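Local coordinates for protein trans-2-enoyl-CoA reductase (PDB 4GGO) that reduces the carbon-carbon double bond of trans-2-enoyl-CoA thioesters such as crotonyl-CoA with NADH, a step of bacterial fatty acid synthesis, at residues S233-P237 and R339-L345; N277-V281 and L295-F299; A239-Y244 and I288-P292; I228-Y234 and R271-N277. All blocks are in the same frame, centred on the assembly; numbering follows the deposited sequence.

Contact 1: S233-P237 and R339-L345; sequences SYIGP and RIDDWEL
At the C-terminal end of the Rossmann-type parallel sheet, beside the substrate site, the phenol of Y234 meets the carboxylate of E344. Y234 OH donates to E344 OE2 over 2.6 Å, on the syn side of that oxygen, and the two side chains run at about a right angle, ring and carboxylate planes 41° apart. CG of Y234 stands anti to the backbone N (chi1 -173°), which carries the ring off the end of its strand toward the other loop. E344 reaches across with an extended chain; its OE2 is also bonded by Y294 OH and its OE1 by the backbone N of G279, so both oxygens are held and the carboxylate can hardly rotate. One face of the Y234 ring lies against the backbone N of G236, 3.6 Å above the plane. Both segments are loops at the C-terminal ends of parallel strands, 227-233 and 338-339, the end of the sheet where Rossmann-like folds place their binding sites; Y234 itself binds substrate. Within the second loop a salt bridge joins R339 to D341 side-on, R339 NE to D341 OD1 at 2.9 Å and R339 NH2 to D341 OD2 at 3.1 Å, both nearly in the guanidinium plane. The terminal methyl of I235 lies over one face of that guanidinium, toward its rim, CD1 3.6 Å from R339 NH2. A water bridges the loops, accepting from I235 N at 3.0 Å and donating to D341 OD2 at 2.5 Å. Beside this polar network L345 presses CD2 to within 3.8 Å of G236 O, whose hydrogen bond comes from R245.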
loop_
_atom_site.group_PDB
_atom_site.type_symbol
_atom_site.label_atom_id
_atom_site.label_comp_id
_atom_site.label_asym_id
_atom_site.label_seq_id
_atom_site.Cartn_x
_atom_site.Cartn_y
_atom_site.Cartn_z
ATOM N N SER A 233 0.316 6.488 -4.396
ATOM C CA SER A 233 -0.903 6.803 -5.125
ATOM C C SER A 233 -1.043 5.919 -6.359
ATOM O O SER A 233 -0.255 4.998 -6.565
ATOM C CB SER A 233 -0.914 8.277 -5.528
ATOM O OG SER A 233 -2.127 8.614 -6.175
ATOM N N TYR A 234 -2.047 6.207 -7.179
ATOM C CA TYR A 234 -2.318 5.401 -8.363
ATOM C C TYR A 234 -2.969 6.248 -9.448
ATOM O O TYR A 234 -3.789 7.117 -9.160
ATOM C CB TYR A 234 -3.214 4.216 -7.998
ATOM C CG TYR A 234 -3.418 3.217 -9.116
ATOM C CD1 TYR A 234 -2.336 2.595 -9.723
ATOM C CD2 TYR A 234 -4.695 2.880 -9.546
ATOM C CE1 TYR A 234 -2.517 1.679 -10.742
ATOM C CE2 TYR A 234 -4.887 1.960 -10.559
ATOM C CZ TYR A 234 -3.796 1.361 -11.152
ATOM O OH TYR A 234 -3.985 0.448 -12.163
ATOM N N ILE A 235 -2.591 6.000 -10.698
ATOM C CA ILE A 235 -3.149 6.737 -11.825
ATOM C C ILE A 235 -4.048 5.830 -12.661
ATOM O O ILE A 235 -5.145 6.223 -13.060
ATOM C CB ILE A 235 -2.036 7.365 -12.691
ATOM C CG1 ILE A 235 -1.413 8.555 -11.960
ATOM C CG2 ILE A 235 -2.580 7.812 -14.035
ATOM C CD1 ILE A 235 -0.297 9.228 -12.727
ATOM N N GLY A 236 -3.582 4.611 -12.913
ATOM C CA GLY A 236 -4.393 3.610 -13.581
ATOM C C GLY A 236 -4.504 3.767 -15.084
ATOM O O GLY A 236 -3.996 4.733 -15.654
ATOM N N PRO A 237 -5.182 2.809 -15.735
ATOM C CA PRO A 237 -5.353 2.773 -17.189
ATOM C C PRO A 237 -6.437 3.735 -17.661
ATOM O O PRO A 237 -7.134 4.338 -16.842
ATOM C CB PRO A 237 -5.804 1.335 -17.437
ATOM C CG PRO A 237 -6.578 0.995 -16.210
ATOM C CD PRO A 237 -5.849 1.671 -15.076
ATOM N N ARG A 339 7.508 7.490 -10.580
ATOM C CA ARG A 339 6.652 6.551 -11.294
ATOM C C ARG A 339 7.226 5.140 -11.297
ATOM O O ARG A 339 8.211 4.867 -11.980
ATOM C CB ARG A 339 6.443 7.012 -12.742
ATOM C CG ARG A 339 5.892 8.420 -12.883
ATOM C CD ARG A 339 4.482 8.522 -12.324
ATOM N NE ARG A 339 3.527 7.724 -13.088
ATOM C CZ ARG A 339 2.836 8.180 -14.128
ATOM N NH1 ARG A 339 2.995 9.432 -14.535
ATOM N NH2 ARG A 339 1.985 7.384 -14.763
ATOM N N ILE A 340 6.613 4.241 -10.534
ATOM C CA ILE A 340 6.960 2.827 -10.619
ATOM C C ILE A 340 5.786 2.026 -11.168
ATOM O O ILE A 340 5.753 0.798 -11.077
ATOM C CB ILE A 340 7.448 2.243 -9.276
ATOM C CG1 ILE A 340 6.369 2.369 -8.201
ATOM C CG2 ILE A 340 8.739 2.927 -8.837
ATOM C CD1 ILE A 340 6.756 1.731 -6.881
ATOM N N ASP A 341 4.823 2.741 -11.741
ATOM C CA ASP A 341 3.763 2.120 -12.524
ATOM C C ASP A 341 4.161 2.172 -13.995
ATOM O O ASP A 341 3.331 1.984 -14.887
ATOM C CB ASP A 341 2.434 2.847 -12.308
ATOM C CG ASP A 341 2.491 4.307 -12.719
ATOM O OD1 ASP A 341 3.600 4.880 -12.761
ATOM O OD2 ASP A 341 1.421 4.887 -12.999
ATOM N N ASP A 342 5.441 2.434 -14.235
ATOM C CA ASP A 342 5.954 2.608 -15.590
ATOM C C ASP A 342 5.896 1.324 -16.417
ATOM O O ASP A 342 5.709 1.373 -17.629
ATOM C CB ASP A 342 7.374 3.189 -15.566
ATOM C CG ASP A 342 8.313 2.415 -14.657
ATOM O OD1 ASP A 342 7.831 1.662 -13.787
ATOM O OD2 ASP A 342 9.543 2.568 -14.810
ATOM N N TRP A 343 6.048 0.178 -15.761
ATOM C CA TRP A 343 5.933 -1.103 -16.450
ATOM C C TRP A 343 4.470 -1.421 -16.756
ATOM O O TRP A 343 4.155 -1.978 -17.805
ATOM C CB TRP A 343 6.552 -2.229 -15.619
ATOM C CG TRP A 343 8.034 -2.094 -15.416
ATOM C CD1 TRP A 343 8.851 -1.126 -15.927
ATOM C CD2 TRP A 343 8.874 -2.964 -14.649
ATOM N NE1 TRP A 343 10.149 -1.339 -15.522
ATOM C CE2 TRP A 343 10.188 -2.461 -14.736
ATOM C CE3 TRP A 343 8.643 -4.121 -13.898
ATOM C CZ2 TRP A 343 11.266 -3.073 -14.098
ATOM C CZ3 TRP A 343 9.715 -4.725 -13.264
ATOM C CH2 TRP A 343 11.008 -4.202 -13.369
ATOM N N GLU A 344 3.582 -1.065 -15.832
ATOM C CA GLU A 344 2.152 -1.278 -16.029
ATOM C C GLU A 344 1.622 -0.446 -17.191
ATOM O O GLU A 344 0.855 -0.936 -18.021
ATOM C CB GLU A 344 1.365 -0.941 -14.757
ATOM C CG GLU A 344 -0.142 -0.835 -14.985
ATOM C CD GLU A 344 -0.923 -0.620 -13.702
ATOM O OE1 GLU A 344 -0.314 -0.694 -12.618
ATOM O OE2 GLU A 344 -2.149 -0.384 -13.778
ATOM N N LEU A 345 2.035 0.814 -17.249
ATOM C CA LEU A 345 1.500 1.738 -18.240
ATOM C C LEU A 345 2.322 1.788 -19.524
ATOM O O LEU A 345 2.149 2.694 -20.340
ATOM C CB LEU A 345 1.344 3.139 -17.648
ATOM C CG LEU A 345 0.313 3.260 -16.526
ATOM C CD1 LEU A 345 0.229 4.694 -16.031
ATOM C CD2 LEU A 345 -1.052 2.768 -16.995
HETATM O O HOH W 1 -0.632 3.983 -11.845
#

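Contact 2: N277-V281 and L295-F299; sequences NKGLV and LASLF
The carbonyl oxygen G279 O is held by K278 NZ, 2.9 Å away and nearly along the C=O axis, and it also lies at the edge of the F299 ring, 4.1 Å from F299 CE1. The lysine chain has to fold back to make this bond: CG sits between the backbone N and the carbonyl carbon (chi1 78°), and bends at chi3 and chi4 return the amine to the next residue's carbonyl. There NZ approaches the ring obliquely, 3.9 Å from F299 CE1. Along the same ring V281 CG2 comes in near the plane, 4.0 Å from F299 CE2, its side chain at about a right angle to the phenylalanine. L295 lies against the backbone with both methyls: CD1 is 3.4 Å from L280 O, while CD2 lies 3.6 Å from G279 C. With no side chain on G279, that leucine can come flush against the main chain. L298 adds a looser contact, its CD2 4.4 Å from K278 NZ. K278 O accepts from Y62 OH, a residue of the NAD site. The loop after strand 270-276 thus packs along helix 291-305 through the backbone of G279 and L280 and the side chains of K278 and V281; L280 and V281 bind NAD in this Rossmann-type reductase.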
loop_
_atom_site.group_PDB
_atom_site.type_symbol
_atom_site.label_atom_id
_atom_site.label_comp_id
_atom_site.label_asym_id
_atom_site.label_seq_id
_atom_site.Cartn_x
_atom_site.Cartn_y
_atom_site.Cartn_z
ATOM N N ASN A 277 2.344 4.079 -7.790
ATOM C CA ASN A 277 2.654 2.658 -7.844
ATOM C C ASN A 277 1.733 1.906 -8.800
ATOM O O ASN A 277 0.792 2.481 -9.348
ATOM C CB ASN A 277 2.583 2.046 -6.445
ATOM C CG ASN A 277 3.583 2.668 -5.483
ATOM O OD1 ASN A 277 4.265 3.638 -5.817
ATOM N ND2 ASN A 277 3.666 2.112 -4.280
ATOM N N LYS A 278 2.008 0.619 -8.995
ATOM C CA LYS A 278 1.207 -0.196 -9.901
ATOM C C LYS A 278 -0.112 -0.608 -9.256
ATOM O O LYS A 278 -0.297 -0.465 -8.047
ATOM C CB LYS A 278 1.979 -1.440 -10.345
ATOM C CG LYS A 278 2.033 -2.551 -9.306
ATOM C CD LYS A 278 2.810 -3.755 -9.820
ATOM C CE LYS A 278 2.084 -4.452 -10.962
ATOM N NZ LYS A 278 0.845 -5.137 -10.497
ATOM N N GLY A 279 -1.026 -1.121 -10.073
ATOM C CA GLY A 279 -2.307 -1.588 -9.581
ATOM C C GLY A 279 -2.181 -2.922 -8.877
ATOM O O GLY A 279 -1.364 -3.762 -9.254
ATOM N N LEU A 280 -2.995 -3.114 -7.846
ATOM C CA LEU A 280 -2.970 -4.344 -7.067
ATOM C C LEU A 280 -4.334 -4.595 -6.441
ATOM O O LEU A 280 -5.167 -3.690 -6.369
ATOM C CB LEU A 280 -1.910 -4.269 -5.964
ATOM C CG LEU A 280 -2.281 -3.485 -4.700
ATOM C CD1 LEU A 280 -1.352 -3.845 -3.554
ATOM C CD2 LEU A 280 -2.259 -1.982 -4.942
ATOM N N VAL A 281 -4.556 -5.823 -5.987
ATOM C CA VAL A 281 -5.798 -6.165 -5.312
ATOM C C VAL A 281 -5.853 -5.485 -3.952
ATOM O O VAL A 281 -4.985 -5.700 -3.107
ATOM C CB VAL A 281 -5.939 -7.684 -5.110
ATOM C CG1 VAL A 281 -7.211 -7.999 -4.333
ATOM C CG2 VAL A 281 -5.933 -8.402 -6.451
ATOM N N LEU A 295 -7.212 -5.773 -13.512
ATOM C CA LEU A 295 -6.119 -6.358 -12.738
ATOM C C LEU A 295 -5.872 -7.817 -13.103
ATOM O O LEU A 295 -4.727 -8.234 -13.255
ATOM C CB LEU A 295 -6.394 -6.241 -11.237
ATOM C CG LEU A 295 -6.307 -4.838 -10.637
ATOM C CD1 LEU A 295 -6.682 -4.866 -9.169
ATOM C CD2 LEU A 295 -4.913 -4.264 -10.825
ATOM N N ALA A 296 -6.947 -8.586 -13.235
ATOM C CA ALA A 296 -6.839 -9.987 -13.633
ATOM C C ALA A 296 -6.190 -10.105 -15.010
ATOM O O ALA A 296 -5.381 -11.001 -15.255
ATOM C CB ALA A 296 -8.208 -10.648 -13.629
ATOM N N SER A 297 -6.547 -9.189 -15.902
ATOM C CA SER A 297 -5.971 -9.157 -17.237
ATOM C C SER A 297 -4.535 -8.649 -17.187
ATOM O O SER A 297 -3.669 -9.144 -17.908
ATOM C CB SER A 297 -6.811 -8.274 -18.159
ATOM O OG SER A 297 -8.161 -8.705 -18.177
ATOM N N LEU A 298 -4.293 -7.661 -16.331
ATOM C CA LEU A 298 -2.965 -7.079 -16.169
ATOM C C LEU A 298 -1.988 -8.110 -15.624
ATOM O O LEU A 298 -0.863 -8.224 -16.110
ATOM C CB LEU A 298 -3.015 -5.868 -15.232
ATOM C CG LEU A 298 -1.707 -5.093 -15.053
ATOM C CD1 LEU A 298 -1.353 -4.341 -16.330
ATOM C CD2 LEU A 298 -1.799 -4.138 -13.871
ATOM N N PHE A 299 -2.421 -8.857 -14.611
ATOM C CA PHE A 299 -1.593 -9.901 -14.018
ATOM C C PHE A 299 -1.224 -10.938 -15.075
ATOM O O PHE A 299 -0.082 -11.391 -15.147
ATOM C CB PHE A 299 -2.316 -10.589 -12.855
ATOM C CG PHE A 299 -2.560 -9.696 -11.663
ATOM C CD1 PHE A 299 -1.983 -8.440 -11.580
ATOM C CD2 PHE A 299 -3.363 -10.127 -10.619
ATOM C CE1 PHE A 299 -2.209 -7.626 -10.482
ATOM C CE2 PHE A 299 -3.592 -9.320 -9.519
ATOM C CZ PHE A 299 -3.012 -8.068 -9.452
#

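Contact 3: A239-Y244 and I288-P292; sequences ATQALY and IPVIP
Apolar packing joins A239-Y244 to I288-P292, with no hydrogen bond between them. At one end V290 CG1 touches two methyls, A239 CB at 3.9 Å and T240 CG2 at 3.8 Å. T240 CG2 also meets I291 CD1 at 3.8 Å, the two side chains crossing at about a right angle. The threonine is turned with OG1 between the backbone N and the carbonyl carbon (chi1 60°), which leaves its methyl to do the touching; OG1 makes a weak bond to P237 O. At the other end the side chains of L243 and I288 lie alongside each other, running in opposite senses, L243 CD1 lying 3.6 Å from I288 CG2 and more loosely against the ring of P289. The strand 173-178 backs this corner through F173, which touches both L243 and P289. Here the short helix 241-244 packs on the turn that starts helix 291-305, V290 standing at the N-cap position of the latter with a positive phi (76°). Y244, the probable proton donor of the active site, belongs to that short helix and packs on the same turn. Across the contact its phenol end points at the two isoleucines, Y244 OH 3.5 Å from I288 CD1 and 3.8 Å from I291 CG1, while I291 CD1 lies obliquely to the ring, 3.9 Å from Y244 CE2; the ring also meets Y234 edge-to-face. Its edge takes T240 CB in its plane. Among backbone bonds, T240 O receives both L243 N and Y244 N, which starts the helical turn.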
loop_
_atom_site.group_PDB
_atom_site.type_symbol
_atom_site.label_atom_id
_atom_site.label_comp_id
_atom_site.label_asym_id
_atom_site.label_seq_id
_atom_site.Cartn_x
_atom_site.Cartn_y
_atom_site.Cartn_z
ATOM N N ALA A 239 -9.232 3.044 -19.007
ATOM C CA ALA A 239 -10.569 2.519 -18.739
ATOM C C ALA A 239 -11.166 2.994 -17.415
ATOM O O ALA A 239 -12.388 3.019 -17.255
ATOM C CB ALA A 239 -10.558 0.997 -18.795
ATOM N N THR A 240 -10.310 3.369 -16.470
ATOM C CA THR A 240 -10.779 3.764 -15.145
ATOM C C THR A 240 -10.526 5.237 -14.835
ATOM O O THR A 240 -10.573 5.648 -13.675
ATOM C CB THR A 240 -10.134 2.903 -14.040
ATOM O OG1 THR A 240 -8.709 3.047 -14.089
ATOM C CG2 THR A 240 -10.499 1.440 -14.225
ATOM N N GLN A 241 -10.266 6.028 -15.871
ATOM C CA GLN A 241 -9.989 7.453 -15.697
ATOM C C GLN A 241 -11.162 8.213 -15.081
ATOM O O GLN A 241 -10.968 9.227 -14.411
ATOM C CB GLN A 241 -9.595 8.096 -17.027
ATOM C CG GLN A 241 -8.192 7.750 -17.487
ATOM C CD GLN A 241 -7.800 8.486 -18.752
ATOM O OE1 GLN A 241 -6.617 8.696 -19.020
ATOM N NE2 GLN A 241 -8.794 8.880 -19.540
ATOM N N ALA A 242 -12.374 7.716 -15.299
ATOM C CA ALA A 242 -13.576 8.353 -14.765
ATOM C C ALA A 242 -13.554 8.439 -13.241
ATOM O O ALA A 242 -14.300 9.215 -12.642
ATOM C CB ALA A 242 -14.822 7.616 -15.238
ATOM N N LEU A 243 -12.690 7.641 -12.619
ATOM C CA LEU A 243 -12.557 7.629 -11.168
ATOM C C LEU A 243 -11.211 8.185 -10.713
ATOM O O LEU A 243 -11.156 9.114 -9.908
ATOM C CB LEU A 243 -12.731 6.207 -10.635
ATOM C CG LEU A 243 -14.029 5.510 -11.044
ATOM C CD1 LEU A 243 -14.068 4.090 -10.510
ATOM C CD2 LEU A 243 -15.231 6.299 -10.557
ATOM N N TYR A 244 -10.130 7.614 -11.236
ATOM C CA TYR A 244 -8.785 7.945 -10.773
ATOM C C TYR A 244 -8.253 9.263 -11.330
ATOM O O TYR A 244 -7.336 9.854 -10.761
ATOM C CB TYR A 244 -7.814 6.807 -11.096
ATOM C CG TYR A 244 -8.090 5.535 -10.326
ATOM C CD1 TYR A 244 -7.606 5.364 -9.037
ATOM C CD2 TYR A 244 -8.827 4.504 -10.891
ATOM C CE1 TYR A 244 -7.853 4.206 -8.329
ATOM C CE2 TYR A 244 -9.079 3.340 -10.191
ATOM C CZ TYR A 244 -8.590 3.197 -8.912
ATOM O OH TYR A 244 -8.839 2.039 -8.213
ATOM N N ILE A 288 -15.301 -1.549 -7.258
ATOM C CA ILE A 288 -14.945 -0.619 -8.321
ATOM C C ILE A 288 -15.159 -1.255 -9.690
ATOM O O ILE A 288 -14.635 -2.334 -9.960
ATOM C CB ILE A 288 -13.477 -0.176 -8.217
ATOM C CG1 ILE A 288 -13.172 0.360 -6.819
ATOM C CG2 ILE A 288 -13.170 0.878 -9.262
ATOM C CD1 ILE A 288 -11.714 0.738 -6.620
ATOM N N PRO A 289 -15.936 -0.589 -10.558
ATOM C CA PRO A 289 -16.160 -1.092 -11.918
ATOM C C PRO A 289 -14.854 -1.174 -12.702
ATOM O O PRO A 289 -13.986 -0.323 -12.512
ATOM C CB PRO A 289 -17.086 -0.038 -12.534
ATOM C CG PRO A 289 -17.741 0.626 -11.366
ATOM C CD PRO A 289 -16.702 0.640 -10.289
ATOM N N VAL A 290 -14.733 -2.199 -13.545
ATOM C CA VAL A 290 -13.568 -2.427 -14.411
ATOM C C VAL A 290 -12.333 -2.981 -13.685
ATOM O O VAL A 290 -11.698 -3.918 -14.171
ATOM C CB VAL A 290 -13.192 -1.181 -15.259
ATOM C CG1 VAL A 290 -12.016 -1.490 -16.176
ATOM C CG2 VAL A 290 -14.391 -0.706 -16.068
ATOM N N ILE A 291 -12.013 -2.415 -12.524
ATOM C CA ILE A 291 -10.778 -2.745 -11.798
ATOM C C ILE A 291 -10.433 -4.240 -11.632
ATOM O O ILE A 291 -9.312 -4.642 -11.944
ATOM C CB ILE A 291 -10.687 -1.997 -10.437
ATOM C CG1 ILE A 291 -10.266 -0.546 -10.664
ATOM C CG2 ILE A 291 -9.698 -2.678 -9.503
ATOM C CD1 ILE A 291 -8.918 -0.398 -11.338
ATOM N N PRO A 292 -11.383 -5.067 -11.155
ATOM C CA PRO A 292 -11.029 -6.483 -10.985
ATOM C C PRO A 292 -10.726 -7.182 -12.309
ATOM O O PRO A 292 -9.843 -8.039 -12.356
ATOM C CB PRO A 292 -12.289 -7.085 -10.354
ATOM C CG PRO A 292 -12.972 -5.933 -9.707
ATOM C CD PRO A 292 -12.734 -4.788 -10.637
#

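Contact 4: I228-Y234 and R271-N277; sequences ITLAYSY and RAFVSVN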
loop_
_atom_site.group_PDB
_atom_site.type_symbol
_atom_site.label_atom_id
_atom_site.label_comp_id
_atom_site.label_asym_id
_atom_site.label_seq_id
_atom_site.Cartn_x
_atom_site.Cartn_y
_atom_site.Cartn_z
ATOM N N ILE A 228 13.766 12.325 2.814
ATOM C CA ILE A 228 12.831 11.934 1.769
ATOM C C ILE A 228 11.485 11.561 2.378
ATOM O O ILE A 228 11.424 10.789 3.334
ATOM C CB ILE A 228 13.353 10.723 0.976
ATOM C CG1 ILE A 228 14.674 11.060 0.282
ATOM C CG2 ILE A 228 12.315 10.258 -0.036
ATOM C CD1 ILE A 228 15.281 9.894 -0.467
ATOM N N THR A 229 10.407 12.115 1.837
ATOM C CA THR A 229 9.073 11.681 2.235
ATOM C C THR A 229 8.200 11.390 1.015
ATOM O O THR A 229 8.162 12.168 0.061
ATOM C CB THR A 229 8.386 12.674 3.211
ATOM O OG1 THR A 229 7.128 12.136 3.639
ATOM C CG2 THR A 229 8.165 14.030 2.560
ATOM N N LEU A 230 7.514 10.252 1.047
ATOM C CA LEU A 230 6.718 9.807 -0.089
ATOM C C LEU A 230 5.290 9.487 0.320
ATOM O O LEU A 230 5.044 8.998 1.421
ATOM C CB LEU A 230 7.339 8.558 -0.721
ATOM C CG LEU A 230 8.831 8.558 -1.050
ATOM C CD1 LEU A 230 9.231 7.224 -1.661
ATOM C CD2 LEU A 230 9.175 9.697 -1.987
ATOM N N ALA A 231 4.351 9.767 -0.576
ATOM C CA ALA A 231 2.975 9.325 -0.411
ATOM C C ALA A 231 2.592 8.495 -1.629
ATOM O O ALA A 231 2.741 8.942 -2.766
ATOM C CB ALA A 231 2.041 10.513 -0.252
ATOM N N TYR A 232 2.115 7.280 -1.388
ATOM C CA TYR A 232 1.781 6.370 -2.476
ATOM C C TYR A 232 0.429 6.708 -3.090
ATOM O O TYR A 232 -0.485 7.162 -2.401
ATOM C CB TYR A 232 1.812 4.922 -1.991
ATOM C CG TYR A 232 3.195 4.461 -1.594
ATOM C CD1 TYR A 232 4.315 4.889 -2.297
ATOM C CD2 TYR A 232 3.386 3.608 -0.515
ATOM C CE1 TYR A 232 5.585 4.475 -1.943
ATOM C CE2 TYR A 232 4.655 3.188 -0.151
ATOM C CZ TYR A 232 5.751 3.626 -0.870
ATOM O OH TYR A 232 7.018 3.216 -0.519
ATOM N N SER A 233 0.316 6.488 -4.396
ATOM C CA SER A 233 -0.903 6.803 -5.125
ATOM C C SER A 233 -1.043 5.919 -6.359
ATOM O O SER A 233 -0.255 4.998 -6.565
ATOM C CB SER A 233 -0.914 8.277 -5.528
ATOM O OG SER A 233 -2.127 8.614 -6.175
ATOM N N TYR A 234 -2.047 6.207 -7.179
ATOM C CA TYR A 234 -2.318 5.401 -8.363
ATOM C C TYR A 234 -2.969 6.248 -9.448
ATOM O O TYR A 234 -3.789 7.117 -9.160
ATOM C CB TYR A 234 -3.214 4.216 -7.998
ATOM C CG TYR A 234 -3.418 3.217 -9.116
ATOM C CD1 TYR A 234 -2.336 2.595 -9.723
ATOM C CD2 TYR A 234 -4.695 2.880 -9.546
ATOM C CE1 TYR A 234 -2.517 1.679 -10.742
ATOM C CE2 TYR A 234 -4.887 1.960 -10.559
ATOM C CZ TYR A 234 -3.796 1.361 -11.152
ATOM O OH TYR A 234 -3.985 0.448 -12.163
ATOM N N ARG A 271 12.819 16.556 0.632
ATOM C CA ARG A 271 12.529 16.031 -0.696
ATOM C C ARG A 271 11.233 15.225 -0.675
ATOM O O ARG A 271 11.232 14.040 -0.344
ATOM C CB ARG A 271 13.692 15.174 -1.204
ATOM C CG ARG A 271 14.948 15.972 -1.528
ATOM C CD ARG A 271 16.076 15.075 -2.016
ATOM N NE ARG A 271 16.576 14.198 -0.961
ATOM C CZ ARG A 271 17.565 13.323 -1.121
ATOM N NH1 ARG A 271 18.163 13.205 -2.299
ATOM N NH2 ARG A 271 17.954 12.566 -0.105
ATOM N N ALA A 272 10.132 15.884 -1.025
ATOM C CA ALA A 272 8.813 15.260 -0.992
ATOM C C ALA A 272 8.351 14.848 -2.386
ATOM O O ALA A 272 8.498 15.602 -3.347
ATOM C CB ALA A 272 7.802 16.202 -0.360
ATOM N N PHE A 273 7.789 13.648 -2.487
ATOM C CA PHE A 273 7.296 13.141 -3.762
ATOM C C PHE A 273 5.995 12.377 -3.586
ATOM O O PHE A 273 5.764 11.754 -2.552
ATOM C CB PHE A 273 8.310 12.186 -4.399
ATOM C CG PHE A 273 9.681 12.767 -4.576
ATOM C CD1 PHE A 273 10.003 13.480 -5.719
ATOM C CD2 PHE A 273 10.657 12.575 -3.614
ATOM C CE1 PHE A 273 11.270 14.007 -5.891
ATOM C CE2 PHE A 273 11.925 13.098 -3.778
ATOM C CZ PHE A 273 12.232 13.815 -4.918
ATOM N N VAL A 274 5.149 12.424 -4.606
ATOM C CA VAL A 274 4.087 11.444 -4.731
ATOM C C VAL A 274 4.659 10.294 -5.542
ATOM O O VAL A 274 5.216 10.505 -6.619
ATOM C CB VAL A 274 2.849 12.008 -5.448
ATOM C CG1 VAL A 274 1.874 10.887 -5.781
ATOM C CG2 VAL A 274 2.173 13.068 -4.590
ATOM N N SER A 275 4.556 9.082 -5.012
ATOM C CA SER A 275 5.020 7.906 -5.733
ATOM C C SER A 275 3.827 7.155 -6.303
ATOM O O SER A 275 3.006 6.617 -5.557
ATOM C CB SER A 275 5.832 6.990 -4.817
ATOM O OG SER A 275 6.324 5.868 -5.532
ATOM N N VAL A 276 3.724 7.135 -7.627
ATOM C CA VAL A 276 2.639 6.428 -8.289
ATOM C C VAL A 276 3.037 4.973 -8.487
ATOM O O VAL A 276 3.958 4.668 -9.246
ATOM C CB VAL A 276 2.288 7.058 -9.647
ATOM C CG1 VAL A 276 0.986 6.475 -10.175
ATOM C CG2 VAL A 276 2.177 8.568 -9.513
ATOM N N ASN A 277 2.344 4.079 -7.790
ATOM C CA ASN A 277 2.654 2.658 -7.844
ATOM C C ASN A 277 1.733 1.906 -8.800
ATOM O O ASN A 277 0.792 2.481 -9.348
ATOM C CB ASN A 277 2.583 2.046 -6.445
ATOM C CG ASN A 277 3.583 2.668 -5.483
ATOM O OD1 ASN A 277 4.265 3.638 -5.817
ATOM N ND2 ASN A 277 3.666 2.112 -4.280
#
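Over one face of the Y232 ring lies the side-chain amide of N277, the two planes 51° apart, while S275 CB sits at the ring edge in plane, 3.6 Å from Y232 CD1. The Y234 ring takes the carbonyl oxygen of N277 at its edge, N277 O lying 3.2 Å from Y234 CD1. Above one face of the R271 guanidinium comes I228 CD1, and I228 CG1 is 3.6 Å from R271 NH2, a nitrogen hydrogen-bonded to G226 O. F273 has L230 CD2 at its edge, 3.6 Å from F273 CD2. Strands 228-233 and 271-276 run parallel as neighbours in the central sheet of the Rossmann-type fold, linked by helix 248-266 in a beta-alpha-beta crossover, with a signed crossing angle of -28°. Six backbone bonds alternate between them, from T229 N to R271 O at 3.0 Å through S275 N to A231 O at 2.9 Å and on to N277 N to S233 O at 3.0 Å. On the face of T229, A231 and S233, T229 CG2 meets A272 CB at 3.7 Å and S233 CB lies against V274 CG1; helix 248-266 covers this face, whereas helix 311-323 packs on the side of L230 and Y232.

In the fold
Contact 4 is the sheet core from which contact 1 continues: they share S233 and Y234, and I340 N bonds V276 O at 3.0 Å, tying the last strand beside 270-276. Contact 2 starts where that strand ends, sharing N277 with contact 4, and meets contact 1 where E344 OE1 takes G279 N at 2.7 Å; their centres lie about 10 Å apart. Contact 3 adds the probable proton donor, with Y244 CE1 3.6 Å from Y234 CD2 in an edge-to-face pair with the substrate-binding tyrosine. Contacts 2 and 3 both use helix 291-305, their centres about 12 Å apart.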